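Long-range contact in disulfide isomerase DsbG N-terminal domain-containing protein (Helicobacter pylori, PDB 3TDG), which is a thioredoxin-fold oxidoreductase of the DsbG family, probably acting on the thiols and disulfides of substrate proteins: residues N146-C159 with H172-L186. Residues are numbered along the deposited sequence; the frame is centred on the assembly and turned at random.
Sequences NKDKILYIVSDPMC and HLKENTVRMVVVGWL
Arg179 lies across Tyr152 on one side of a parallel strand pair, its CB over a face of the ring in a CH-pi contact, 4.1 Å from the centroid. With the chain extended from CG to NE, Arg179 CD reaches the phenol end, 3.5 Å from Tyr152 CZ. NE pairs with Glu138 of the neighbouring strand 137-139 in a salt bridge. Arg179 NH1 donates to Tyr152 OH at 3.0 Å, with the oxygen close to the guanidinium plane, and the ring and guanidinium planes stand 79° apart. CZ and NH2 meet the Ile150 methyl CD1, which sits over one guanidinium face, offset toward its rim, with Arg179 NH2 3.6 Å from Ile150 CD1. Val181 CG2 meets the Tyr152 ring at its edge.

Strands 150-155 and 177-182 are the two central strands of the mixed thioredoxin-fold sheet, joined by a beta-alpha-beta crossover through helices 160-167 and 169-175. Their backbones exchange parallel-sheet hydrogen bonds from Thr177 N with Lys149 O to Val183 N with Ser155 O. Cys159, N-cap of the first helix, opens a CxxC sequence consistent with the family's redox motif. On the opposite sheet face, Ile153 CD1 packs against Val178 CG1 at 3.7 Å and also lies over a face of the His172 ring, while Leu151 CD2 approaches that ring obliquely.

Beyond the strands, Asp156 grips the loop after Val183. With CG anti to the backbone N (chi1 -172°), Asp156 OD1 accepts from Trp185 N, nearly along the C-O axis, and from Leu186 N at 2.8 Å, on the syn side but tilted out of the carboxylate plane. OD2 forms an Asx turn with Met158 N through its anti lone pair and also bonds Ser190. Leu186 CD1 then rests 3.6 Å from Cys159 CB. At the far end, Asn146 ND2 donates in the carbonyl plane to Lys174 O at 2.7 Å.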
ATOM      1  N   ASN A 146     -15.884  22.649 -33.273  1.00 66.61           N
ATOM      2  CA  ASN A 146     -15.376  21.517 -32.500  1.00 66.09           C
ATOM      3  C   ASN A 146     -14.007  21.743 -31.859  1.00 65.60           C
ATOM      4  O   ASN A 146     -13.464  20.833 -31.215  1.00 65.31           O
ATOM      5  CB  ASN A 146     -15.319  20.269 -33.395  1.00 66.38           C
ATOM      6  CG  ASN A 146     -16.689  19.827 -33.875  1.00 66.63           C
ATOM      7  OD1 ASN A 146     -17.691  20.005 -33.181  1.00 66.97           O
ATOM      8  ND2 ASN A 146     -16.736  19.238 -35.066  1.00 66.76           N
ATOM      9  N   LYS A 147     -13.461  22.952 -32.025  1.00 64.68           N
ATOM     10  CA  LYS A 147     -12.113  23.291 -31.545  1.00 63.71           C
ATOM     11  C   LYS A 147     -11.871  23.024 -30.054  1.00 62.69           C
ATOM     12  O   LYS A 147     -10.728  22.786 -29.643  1.00 62.44           O
ATOM     13  CB  LYS A 147     -11.735  24.735 -31.914  1.00 64.33           C
ATOM     14  CG  LYS A 147     -12.591  25.815 -31.258  1.00 65.31           C
ATOM     15  CD  LYS A 147     -12.304  27.199 -31.850  1.00 67.47           C
ATOM     16  CE  LYS A 147     -11.222  27.944 -31.071  1.00 67.86           C
ATOM     17  NZ  LYS A 147     -11.659  28.228 -29.671  1.00 69.01           N
ATOM     18  N   ASP A 148     -12.940  23.028 -29.258  1.00 61.08           N
ATOM     19  CA  ASP A 148     -12.824  22.834 -27.807  1.00 59.72           C
ATOM     20  C   ASP A 148     -12.842  21.358 -27.370  1.00 58.07           C
ATOM     21  O   ASP A 148     -12.602  21.039 -26.200  1.00 57.34           O
ATOM     22  CB  ASP A 148     -13.921  23.615 -27.085  1.00 60.32           C
ATOM     23  CG  ASP A 148     -13.592  25.095 -26.944  1.00 62.69           C
ATOM     24  OD1 ASP A 148     -12.820  25.629 -27.782  1.00 63.04           O
ATOM     25  OD2 ASP A 148     -14.114  25.723 -25.983  1.00 65.19           O
ATOM     26  N   LYS A 149     -13.116  20.466 -28.315  1.00 56.44           N
ATOM     27  CA  LYS A 149     -13.198  19.035 -28.005  1.00 55.17           C
ATOM     28  C   LYS A 149     -11.812  18.397 -28.158  1.00 53.72           C
ATOM     29  O   LYS A 149     -11.314  18.225 -29.270  1.00 53.55           O
ATOM     30  CB  LYS A 149     -14.260  18.355 -28.881  1.00 55.20           C
ATOM     31  CG  LYS A 149     -15.692  18.910 -28.675  1.00 55.79           C
ATOM     32  CD  LYS A 149     -16.713  18.168 -29.559  1.00 56.43           C
ATOM     33  CE  LYS A 149     -17.822  19.109 -30.045  1.00 56.64           C
ATOM     34  NZ  LYS A 149     -18.658  18.510 -31.142  1.00 54.79           N
ATOM     35  N   ILE A 150     -11.192  18.079 -27.026  1.00 52.31           N
ATOM     36  CA  ILE A 150      -9.782  17.680 -26.999  1.00 51.25           C
ATOM     37  C   ILE A 150      -9.593  16.162 -27.020  1.00 49.64           C
ATOM     38  O   ILE A 150     -10.053  15.462 -26.113  1.00 49.68           O
ATOM     39  CB  ILE A 150      -9.033  18.287 -25.777  1.00 51.16           C
ATOM     40  CG1 ILE A 150      -9.114  19.823 -25.785  1.00 51.90           C
ATOM     41  CG2 ILE A 150      -7.568  17.825 -25.739  1.00 51.55           C
ATOM     42  CD1 ILE A 150      -8.257  20.517 -26.835  1.00 53.69           C
ATOM     43  N   LEU A 151      -8.899  15.680 -28.054  1.00 47.49           N
ATOM     44  CA  LEU A 151      -8.507  14.268 -28.154  1.00 45.49           C
ATOM     45  C   LEU A 151      -6.992  14.092 -28.069  1.00 44.07           C
ATOM     46  O   LEU A 151      -6.268  14.517 -28.960  1.00 43.52           O
ATOM     47  CB  LEU A 151      -9.032  13.666 -29.459  1.00 45.11           C
ATOM     48  CG  LEU A 151      -8.651  12.235 -29.847  1.00 45.49           C
ATOM     49  CD1 LEU A 151      -9.077  11.224 -28.787  1.00 46.08           C
ATOM     50  CD2 LEU A 151      -9.298  11.916 -31.179  1.00 46.29           C
ATOM     51  N   TYR A 152      -6.531  13.466 -26.998  1.00 42.89           N
ATOM     52  CA  TYR A 152      -5.136  13.098 -26.870  1.00 42.29           C
ATOM     53  C   TYR A 152      -4.881  11.757 -27.563  1.00 41.15           C
ATOM     54  O   TYR A 152      -5.638  10.804 -27.369  1.00 40.80           O
ATOM     55  CB  TYR A 152      -4.758  12.970 -25.400  1.00 42.36           C
ATOM     56  CG  TYR A 152      -4.344  14.264 -24.759  1.00 45.07           C
ATOM     57  CD1 TYR A 152      -3.035  14.748 -24.910  1.00 45.80           C
ATOM     58  CD2 TYR A 152      -5.249  15.014 -24.001  1.00 45.26           C
ATOM     59  CE1 TYR A 152      -2.639  15.936 -24.308  1.00 47.38           C
ATOM     60  CE2 TYR A 152      -4.863  16.214 -23.393  1.00 46.65           C
ATOM     61  CZ  TYR A 152      -3.559  16.670 -23.550  1.00 48.64           C
ATOM     62  OH  TYR A 152      -3.157  17.858 -22.966  1.00 50.03           O
ATOM     63  N   ILE A 153      -3.822  11.697 -28.364  1.00 39.08           N
ATOM     64  CA  ILE A 153      -3.392  10.460 -29.006  1.00 37.82           C
ATOM     65  C   ILE A 153      -1.920  10.169 -28.675  1.00 37.19           C
ATOM     66  O   ILE A 153      -1.026  10.867 -29.151  1.00 37.54           O
ATOM     67  CB  ILE A 153      -3.588  10.540 -30.534  1.00 37.51           C
ATOM     68  CG1 ILE A 153      -5.046  10.886 -30.864  1.00 37.22           C
ATOM     69  CG2 ILE A 153      -3.148   9.203 -31.218  1.00 37.41           C
ATOM     70  CD1 ILE A 153      -5.364  10.948 -32.312  1.00 35.53           C
ATOM     71  N   VAL A 154      -1.666   9.163 -27.851  1.00 36.16           N
ATOM     72  CA  VAL A 154      -0.296   8.750 -27.541  1.00 34.59           C
ATOM     73  C   VAL A 154       0.104   7.740 -28.618  1.00 35.08           C
ATOM     74  O   VAL A 154      -0.610   6.765 -28.851  1.00 34.65           O
ATOM     75  CB  VAL A 154      -0.156   8.179 -26.136  1.00 34.47           C
ATOM     76  CG1 VAL A 154       1.315   7.791 -25.832  1.00 31.94           C
ATOM     77  CG2 VAL A 154      -0.673   9.191 -25.088  1.00 33.80           C
ATOM     78  N   SER A 155       1.218   8.018 -29.296  1.00 34.46           N
ATOM     79  CA  SER A 155       1.554   7.367 -30.552  1.00 34.88           C
ATOM     80  C   SER A 155       3.077   7.196 -30.703  1.00 35.48           C
ATOM     81  O   SER A 155       3.848   8.116 -30.392  1.00 34.26           O
ATOM     82  CB  SER A 155       1.005   8.185 -31.715  1.00 34.83           C
ATOM     83  OG  SER A 155       1.276   7.567 -32.977  1.00 36.76           O
ATOM     84  N   ASP A 156       3.484   6.014 -31.171  1.00 35.67           N
ATOM     85  CA  ASP A 156       4.886   5.678 -31.398  1.00 36.33           C
ATOM     86  C   ASP A 156       5.098   5.624 -32.916  1.00 37.21           C
ATOM     87  O   ASP A 156       4.327   4.989 -33.625  1.00 36.24           O
ATOM     88  CB  ASP A 156       5.211   4.336 -30.738  1.00 36.13           C
ATOM     89  CG  ASP A 156       6.707   4.006 -30.750  1.00 37.47           C
ATOM     90  OD1 ASP A 156       7.305   4.002 -29.652  1.00 36.78           O
ATOM     91  OD2 ASP A 156       7.284   3.749 -31.847  1.00 35.41           O
ATOM     92  N   PRO A 157       6.131   6.321 -33.423  1.00 37.98           N
ATOM     93  CA  PRO A 157       6.348   6.376 -34.868  1.00 38.51           C
ATOM     94  C   PRO A 157       6.913   5.081 -35.507  1.00 39.40           C
ATOM     95  O   PRO A 157       7.011   5.022 -36.735  1.00 40.22           O
ATOM     96  CB  PRO A 157       7.313   7.558 -35.041  1.00 38.62           C
ATOM     97  CG  PRO A 157       7.969   7.753 -33.719  1.00 38.97           C
ATOM     98  CD  PRO A 157       7.204   6.993 -32.664  1.00 38.32           C
ATOM     99  N   MET A 158       7.274   4.080 -34.699  1.00 39.31           N
ATOM    100  CA  MET A 158       7.707   2.765 -35.206  1.00 39.92           C
ATOM    101  C   MET A 158       6.632   1.687 -35.013  1.00 39.91           C
ATOM    102  O   MET A 158       6.921   0.497 -35.022  1.00 40.90           O
ATOM    103  CB  MET A 158       9.028   2.311 -34.551  1.00 39.88           C
ATOM    104  CG  MET A 158      10.288   3.140 -34.927  1.00 40.01           C
ATOM    105  SD  MET A 158      10.620   3.384 -36.696  1.00 45.34           S
ATOM    106  CE  MET A 158      11.379   1.806 -37.126  1.00 43.81           C
ATOM    107  N   CYS A 159       5.385   2.099 -34.828  1.00 39.56           N
ATOM    108  CA  CYS A 159       4.347   1.149 -34.502  1.00 39.16           C
ATOM    109  C   CYS A 159       3.356   1.110 -35.657  1.00 38.50           C
ATOM    110  O   CYS A 159       2.762   2.131 -35.984  1.00 38.73           O
ATOM    111  CB  CYS A 159       3.682   1.562 -33.184  1.00 39.42           C
ATOM    112  SG  CYS A 159       2.148   0.721 -32.746  1.00 41.90           S
ATOM    113  N   HIS A 172     -10.434  12.530 -37.656  1.00 55.65           N
ATOM    114  CA  HIS A 172     -10.534  12.945 -36.247  1.00 55.61           C
ATOM    115  C   HIS A 172     -10.670  14.459 -36.112  1.00 55.61           C
ATOM    116  O   HIS A 172     -11.293  14.945 -35.165  1.00 55.49           O
ATOM    117  CB  HIS A 172      -9.303  12.512 -35.444  1.00 55.78           C
ATOM    118  CG  HIS A 172      -9.280  11.062 -35.073  1.00 56.20           C
ATOM    119  ND1 HIS A 172     -10.150  10.511 -34.156  1.00 56.86           N
ATOM    120  CD2 HIS A 172      -8.455  10.061 -35.456  1.00 55.92           C
ATOM    121  CE1 HIS A 172      -9.876   9.227 -34.010  1.00 57.41           C
ATOM    122  NE2 HIS A 172      -8.852   8.928 -34.789  1.00 56.57           N
ATOM    123  N   LEU A 173     -10.059  15.193 -37.044  1.00 55.94           N
ATOM    124  CA  LEU A 173     -10.020  16.656 -36.980  1.00 56.71           C
ATOM    125  C   LEU A 173     -11.398  17.254 -37.219  1.00 57.50           C
ATOM    126  O   LEU A 173     -11.794  18.183 -36.524  1.00 58.15           O
ATOM    127  CB  LEU A 173      -8.966  17.243 -37.924  1.00 56.19           C
ATOM    128  CG  LEU A 173      -7.535  16.996 -37.415  1.00 55.99           C
ATOM    129  CD1 LEU A 173      -6.448  17.419 -38.417  1.00 54.89           C
ATOM    130  CD2 LEU A 173      -7.295  17.629 -36.041  1.00 53.61           C
ATOM    131  N   LYS A 174     -12.137  16.685 -38.166  1.00 58.12           N
ATOM    132  CA  LYS A 174     -13.548  17.034 -38.360  1.00 58.93           C
ATOM    133  C   LYS A 174     -14.325  17.082 -37.042  1.00 58.64           C
ATOM    134  O   LYS A 174     -15.182  17.942 -36.875  1.00 59.30           O
ATOM    135  CB  LYS A 174     -14.210  16.091 -39.372  1.00 59.00           C
ATOM    136  CG  LYS A 174     -13.761  16.360 -40.800  1.00 61.01           C
ATOM    137  CD  LYS A 174     -13.895  15.141 -41.706  1.00 63.07           C
ATOM    138  CE  LYS A 174     -13.516  15.511 -43.137  1.00 64.38           C
ATOM    139  NZ  LYS A 174     -13.543  14.342 -44.065  1.00 64.66           N
ATOM    140  N   GLU A 175     -13.984  16.208 -36.094  1.00 58.31           N
ATOM    141  CA  GLU A 175     -14.727  16.108 -34.827  1.00 57.98           C
ATOM    142  C   GLU A 175     -14.025  16.630 -33.567  1.00 56.86           C
ATOM    143  O   GLU A 175     -14.691  16.921 -32.567  1.00 56.95           O
ATOM    144  CB  GLU A 175     -15.162  14.658 -34.574  1.00 58.78           C
ATOM    145  CG  GLU A 175     -15.725  13.926 -35.787  1.00 61.55           C
ATOM    146  CD  GLU A 175     -17.102  14.416 -36.235  1.00 65.88           C
ATOM    147  OE1 GLU A 175     -17.533  13.983 -37.328  1.00 67.57           O
ATOM    148  OE2 GLU A 175     -17.760  15.211 -35.516  1.00 67.47           O
ATOM    149  N   ASN A 176     -12.690  16.716 -33.591  1.00 55.34           N
ATOM    150  CA  ASN A 176     -11.921  17.150 -32.413  1.00 53.49           C
ATOM    151  C   ASN A 176     -10.703  18.002 -32.741  1.00 52.00           C
ATOM    152  O   ASN A 176     -10.233  18.020 -33.865  1.00 51.88           O
ATOM    153  CB  ASN A 176     -11.392  15.944 -31.622  1.00 54.17           C
ATOM    154  CG  ASN A 176     -12.483  15.118 -30.993  1.00 53.09           C
ATOM    155  OD1 ASN A 176     -12.787  15.264 -29.810  1.00 53.67           O
ATOM    156  ND2 ASN A 176     -13.047  14.211 -31.772  1.00 53.17           N
ATOM    157  N   THR A 177     -10.188  18.692 -31.731  1.00 50.51           N
ATOM    158  CA  THR A 177      -8.814  19.160 -31.778  1.00 49.06           C
ATOM    159  C   THR A 177      -7.979  18.035 -31.194  1.00 47.39           C
ATOM    160  O   THR A 177      -8.246  17.565 -30.093  1.00 46.93           O
ATOM    161  CB  THR A 177      -8.611  20.488 -31.019  1.00 49.18           C
ATOM    162  OG1 THR A 177      -9.063  21.558 -31.852  1.00 51.43           O
ATOM    163  CG2 THR A 177      -7.126  20.724 -30.689  1.00 49.27           C
ATOM    164  N   VAL A 178      -6.987  17.605 -31.963  1.00 45.94           N
ATOM    165  CA  VAL A 178      -6.105  16.508 -31.573  1.00 44.32           C
ATOM    166  C   VAL A 178      -4.789  17.017 -30.994  1.00 43.23           C
ATOM    167  O   VAL A 178      -4.130  17.873 -31.590  1.00 43.08           O
ATOM    168  CB  VAL A 178      -5.837  15.576 -32.783  1.00 43.96           C
ATOM    169  CG1 VAL A 178      -4.665  14.602 -32.502  1.00 43.16           C
ATOM    170  CG2 VAL A 178      -7.114  14.832 -33.154  1.00 43.82           C
ATOM    171  N   ARG A 179      -4.438  16.504 -29.816  1.00 42.01           N
ATOM    172  CA  ARG A 179      -3.101  16.662 -29.264  1.00 40.95           C
ATOM    173  C   ARG A 179      -2.336  15.347 -29.382  1.00 40.38           C
ATOM    174  O   ARG A 179      -2.470  14.443 -28.542  1.00 39.85           O
ATOM    175  CB  ARG A 179      -3.143  17.130 -27.812  1.00 40.58           C
ATOM    176  CG  ARG A 179      -3.792  18.508 -27.653  1.00 42.19           C
ATOM    177  CD  ARG A 179      -3.782  18.979 -26.229  1.00 43.19           C
ATOM    178  NE  ARG A 179      -4.427  20.289 -26.146  1.00 46.25           N
ATOM    179  CZ  ARG A 179      -4.918  20.824 -25.036  1.00 44.96           C
ATOM    180  NH1 ARG A 179      -4.841  20.172 -23.884  1.00 44.19           N
ATOM    181  NH2 ARG A 179      -5.474  22.026 -25.085  1.00 45.86           N
ATOM    182  N   MET A 180      -1.531  15.252 -30.431  1.00 39.04           N
ATOM    183  CA  MET A 180      -0.751  14.057 -30.662  1.00 38.67           C
ATOM    184  C   MET A 180       0.559  14.082 -29.843  1.00 37.57           C
ATOM    185  O   MET A 180       1.365  15.006 -29.968  1.00 36.84           O
ATOM    186  CB  MET A 180      -0.470  13.922 -32.154  1.00 39.39           C
ATOM    187  CG  MET A 180       0.022  12.546 -32.543  1.00 42.15           C
ATOM    188  SD  MET A 180      -0.283  12.260 -34.280  1.00 47.72           S
ATOM    189  CE  MET A 180       0.862  10.912 -34.576  1.00 45.12           C
ATOM    190  N   VAL A 181       0.749  13.064 -29.011  1.00 35.81           N
ATOM    191  CA  VAL A 181       1.921  12.946 -28.160  1.00 35.42           C
ATOM    192  C   VAL A 181       2.786  11.813 -28.721  1.00 35.33           C
ATOM    193  O   VAL A 181       2.440  10.631 -28.573  1.00 34.99           O
ATOM    194  CB  VAL A 181       1.509  12.646 -26.700  1.00 35.51           C
ATOM    195  CG1 VAL A 181       2.730  12.470 -25.792  1.00 34.63           C
ATOM    196  CG2 VAL A 181       0.588  13.765 -26.163  1.00 36.16           C
ATOM    197  N   VAL A 182       3.879  12.182 -29.395  1.00 34.60           N
ATOM    198  CA  VAL A 182       4.715  11.214 -30.118  1.00 34.59           C
ATOM    199  C   VAL A 182       5.845  10.738 -29.204  1.00 34.66           C
ATOM    200  O   VAL A 182       6.742  11.510 -28.850  1.00 34.78           O
ATOM    201  CB  VAL A 182       5.249  11.779 -31.471  1.00 34.36           C
ATOM    202  CG1 VAL A 182       6.036  10.706 -32.260  1.00 33.81           C
ATOM    203  CG2 VAL A 182       4.110  12.275 -32.307  1.00 33.38           C
ATOM    204  N   VAL A 183       5.764   9.479 -28.795  1.00 34.22           N
ATOM    205  CA  VAL A 183       6.662   8.945 -27.782  1.00 34.77           C
ATOM    206  C   VAL A 183       7.765   8.070 -28.389  1.00 35.65           C
ATOM    207  O   VAL A 183       7.630   7.577 -29.520  1.00 35.17           O
ATOM    208  CB  VAL A 183       5.898   8.131 -26.723  1.00 34.43           C
ATOM    209  CG1 VAL A 183       4.941   9.049 -25.930  1.00 34.10           C
ATOM    210  CG2 VAL A 183       5.121   6.958 -27.391  1.00 33.70           C
ATOM    211  N   GLY A 184       8.833   7.877 -27.623  1.00 36.54           N
ATOM    212  CA  GLY A 184       9.919   6.974 -27.992  1.00 38.63           C
ATOM    213  C   GLY A 184       9.816   5.698 -27.179  1.00 40.29           C
ATOM    214  O   GLY A 184      10.725   5.382 -26.432  1.00 40.64           O
ATOM    215  N   TRP A 185       8.711   4.962 -27.337  1.00 41.56           N
ATOM    216  CA  TRP A 185       8.317   3.895 -26.399  1.00 42.67           C
ATOM    217  C   TRP A 185       8.801   2.492 -26.793  1.00 43.53           C
ATOM    218  O   TRP A 185       9.184   1.687 -25.924  1.00 42.76           O
ATOM    219  CB  TRP A 185       6.785   3.964 -26.228  1.00 43.11           C
ATOM    220  CG  TRP A 185       5.965   2.777 -25.620  1.00 44.37           C
ATOM    221  CD1 TRP A 185       4.919   2.120 -26.226  1.00 45.03           C
ATOM    222  CD2 TRP A 185       6.058   2.223 -24.300  1.00 43.85           C
ATOM    223  NE1 TRP A 185       4.386   1.164 -25.381  1.00 43.47           N
ATOM    224  CE2 TRP A 185       5.071   1.202 -24.198  1.00 46.52           C
ATOM    225  CE3 TRP A 185       6.902   2.453 -23.213  1.00 44.84           C
ATOM    226  CZ2 TRP A 185       4.897   0.439 -23.040  1.00 45.58           C
ATOM    227  CZ3 TRP A 185       6.733   1.691 -22.073  1.00 45.95           C
ATOM    228  CH2 TRP A 185       5.742   0.699 -21.993  1.00 46.41           C
ATOM    229  N   LEU A 186       8.805   2.201 -28.092  1.00 43.51           N
ATOM    230  CA  LEU A 186       9.020   0.812 -28.524  1.00 44.59           C
ATOM    231  C   LEU A 186      10.485   0.397 -28.729  1.00 44.73           C
ATOM    232  O   LEU A 186      10.787  -0.785 -28.778  1.00 45.14           O
ATOM    233  CB  LEU A 186       8.144   0.462 -29.732  1.00 44.13           C
ATOM    234  CG  LEU A 186       6.633   0.475 -29.441  1.00 45.26           C
ATOM    235  CD1 LEU A 186       5.857   0.191 -30.710  1.00 44.79           C
ATOM    236  CD2 LEU A 186       6.251  -0.516 -28.338  1.00 46.75           C
TER